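PDB 5B04: translation initiation factor eIF2B subunit gamma from Schizosaccharomyces pombe, which acts as a component of the eIF2B complex, which catalyses the exchange of GDP for GTP on the gamma subunit of initiation factor eIF2. Local coordinates for residues Leu171-Pro176 / Ala240-Phe245. The protein carries 3 engineered substitutions. Residues are numbered along the deposited sequence; the frame is centred on the assembly and turned at random.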
loop_
_atom_site.group_PDB
_atom_site.type_symbol
_atom_site.label_atom_id
_atom_site.label_comp_id
_atom_site.label_asym_id
_atom_site.label_seq_id
_atom_site.Cartn_x
_atom_site.Cartn_y
_atom_site.Cartn_z
ATOM N N LEU E 171 -44.136 -18.764 29.722
ATOM C CA LEU E 171 -42.914 -18.463 30.455
ATOM C C LEU E 171 -43.217 -18.298 31.939
ATOM O O LEU E 171 -44.032 -17.460 32.326
ATOM C CB LEU E 171 -42.248 -17.200 29.908
ATOM C CG LEU E 171 -41.060 -16.670 30.715
ATOM C CD1 LEU E 171 -39.849 -17.576 30.566
ATOM C CD2 LEU E 171 -40.727 -15.252 30.300
ATOM N N ALA E 172 -42.560 -19.104 32.766
ATOM C CA ALA E 172 -42.777 -19.055 34.207
ATOM C C ALA E 172 -41.523 -18.600 34.940
ATOM O O ALA E 172 -40.420 -19.063 34.653
ATOM C CB ALA E 172 -43.222 -20.411 34.718
ATOM N N VAL E 173 -41.701 -17.690 35.891
ATOM C CA VAL E 173 -40.584 -17.172 36.666
ATOM C C VAL E 173 -40.376 -17.979 37.942
ATOM O O VAL E 173 -41.328 -18.277 38.664
ATOM C CB VAL E 173 -40.795 -15.689 37.031
ATOM C CG1 VAL E 173 -39.602 -15.154 37.808
ATOM C CG2 VAL E 173 -41.027 -14.865 35.775
ATOM N N TYR E 174 -39.125 -18.340 38.206
ATOM C CA TYR E 174 -38.766 -19.018 39.444
ATOM C C TYR E 174 -37.702 -18.211 40.178
ATOM O O TYR E 174 -37.154 -17.256 39.629
ATOM C CB TYR E 174 -38.277 -20.438 39.160
ATOM C CG TYR E 174 -39.361 -21.350 38.632
ATOM C CD1 TYR E 174 -39.629 -21.427 37.272
ATOM C CD2 TYR E 174 -40.122 -22.127 39.495
ATOM C CE1 TYR E 174 -40.622 -22.257 36.785
ATOM C CE2 TYR E 174 -41.116 -22.958 39.018
ATOM C CZ TYR E 174 -41.362 -23.020 37.664
ATOM O OH TYR E 174 -42.352 -23.849 37.186
ATOM N N SER E 175 -37.412 -18.595 41.417
ATOM C CA SER E 175 -36.521 -17.804 42.259
ATOM C C SER E 175 -36.036 -18.579 43.480
ATOM O O SER E 175 -36.675 -19.542 43.900
ATOM C CB SER E 175 -37.236 -16.529 42.707
ATOM O OG SER E 175 -38.415 -16.836 43.429
ATOM N N PRO E 176 -34.894 -18.160 44.053
ATOM C CA PRO E 176 -34.416 -18.751 45.307
ATOM C C PRO E 176 -35.428 -18.569 46.434
ATOM O O PRO E 176 -35.955 -17.471 46.610
ATOM C CB PRO E 176 -33.131 -17.969 45.599
ATOM C CG PRO E 176 -32.685 -17.462 44.274
ATOM C CD PRO E 176 -33.940 -17.176 43.510
ATOM N N ALA E 240 -42.704 -17.912 41.587
ATOM C CA ALA E 240 -43.020 -16.525 41.904
ATOM C C ALA E 240 -44.408 -16.165 41.386
ATOM O O ALA E 240 -44.824 -15.007 41.444
ATOM C CB ALA E 240 -41.973 -15.595 41.314
ATOM N N HIS E 241 -45.112 -17.179 40.889
ATOM C CA HIS E 241 -46.430 -17.037 40.271
ATOM C C HIS E 241 -46.478 -15.912 39.242
ATOM O O HIS E 241 -47.502 -15.247 39.081
ATOM C CB HIS E 241 -47.510 -16.816 41.328
ATOM C CG HIS E 241 -48.875 -17.263 40.905
ATOM N ND1 HIS E 241 -49.758 -16.436 40.245
ATOM C CD2 HIS E 241 -49.508 -18.451 41.050
ATOM C CE1 HIS E 241 -50.876 -17.097 40.001
ATOM N NE2 HIS E 241 -50.750 -18.321 40.479
ATOM N N ILE E 242 -45.362 -15.698 38.556
ATOM C CA ILE E 242 -45.341 -14.814 37.404
ATOM C C ILE E 242 -45.428 -15.663 36.151
ATOM O O ILE E 242 -44.556 -16.491 35.892
ATOM C CB ILE E 242 -44.072 -13.957 37.332
ATOM C CG1 ILE E 242 -43.738 -13.345 38.688
ATOM C CG2 ILE E 242 -44.219 -12.878 36.266
ATOM C CD1 ILE E 242 -42.366 -12.721 38.709
ATOM N N PHE E 243 -46.485 -15.463 35.376
ATOM C CA PHE E 243 -46.673 -16.231 34.159
ATOM C C PHE E 243 -47.043 -15.326 33.000
ATOM O O PHE E 243 -47.647 -14.271 33.188
ATOM C CB PHE E 243 -47.751 -17.297 34.357
ATOM C CG PHE E 243 -47.445 -18.266 35.455
ATOM C CD1 PHE E 243 -46.729 -19.423 35.196
ATOM C CD2 PHE E 243 -47.867 -18.021 36.747
ATOM C CE1 PHE E 243 -46.444 -20.313 36.204
ATOM C CE2 PHE E 243 -47.587 -18.912 37.754
ATOM C CZ PHE E 243 -46.861 -20.050 37.485
ATOM N N VAL E 244 -46.662 -15.740 31.799
ATOM C CA VAL E 244 -47.099 -15.073 30.585
ATOM C C VAL E 244 -47.310 -16.130 29.510
ATOM O O VAL E 244 -46.419 -16.931 29.222
ATOM C CB VAL E 244 -46.094 -14.000 30.117
ATOM C CG1 VAL E 244 -44.668 -14.529 30.171
ATOM C CG2 VAL E 244 -46.452 -13.505 28.723
ATOM N N PHE E 245 -48.505 -16.145 28.935
ATOM C CA PHE E 245 -48.889 -17.205 28.016
ATOM C C PHE E 245 -49.174 -16.691 26.614
ATOM O O PHE E 245 -49.500 -15.519 26.424
ATOM C CB PHE E 245 -50.130 -17.935 28.536
ATOM C CG PHE E 245 -49.958 -18.550 29.894
ATOM C CD1 PHE E 245 -49.475 -19.838 30.029
ATOM C CD2 PHE E 245 -50.299 -17.848 31.037
ATOM C CE1 PHE E 245 -49.322 -20.412 31.276
ATOM C CE2 PHE E 245 -50.155 -18.416 32.284
ATOM C CZ PHE E 245 -49.661 -19.699 32.405
#
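Leu171 and Val244 face each other as an antiparallel hydrogen-bonded pair, joined by two backbone bonds: Leu171 N to Val244 O, 3.0 Å, and Val244 N back to Leu171 O, 3.2 Å. The ladder continues from Val173 N to Ile242 O, 3.1 Å. One step on, the regular pairing gives way: Val173 O is met not by Ile242 but by Ala240 N, 3.3 Å away, a donor that lies 30° off the carbonyl plane. His241, with positive phi (48°), bends the chain there, yet both polar backbone atoms of Val173 stay bonded; the pair illustrates how an antiparallel ladder can tolerate a local break while its hydrogen bonds persist.

Apolar side chains meet on both faces of the sheet. Ile242 lies obliquely across Val173: its CB meets Val173 CG2 at 3.5 Å, while CD1 reaches round to Val173 CB and CG1, because CG1 of Ile242 stands beside its own backbone N (chi1 -46°). Replacing Ile242 by alanine would remove CD1 and is likely to leave Val173 CB and CG1 without that contact and open a gap toward Leu146 and Val152. Beside this pair, Val244 CG1 touches Leu171 CB at 3.6 Å. On the other face Ala172 CB rests obliquely against Phe243 CE1, 3.5 Å away.

In this nucleotidyltransferase-like domain, helix 156-166 packs over the face bearing Leu171, Val173 and Val244. Strand 315-319 pairs with 171-176 along its other edge, and strand 142-147 continues the mixed sheet beyond 240-245.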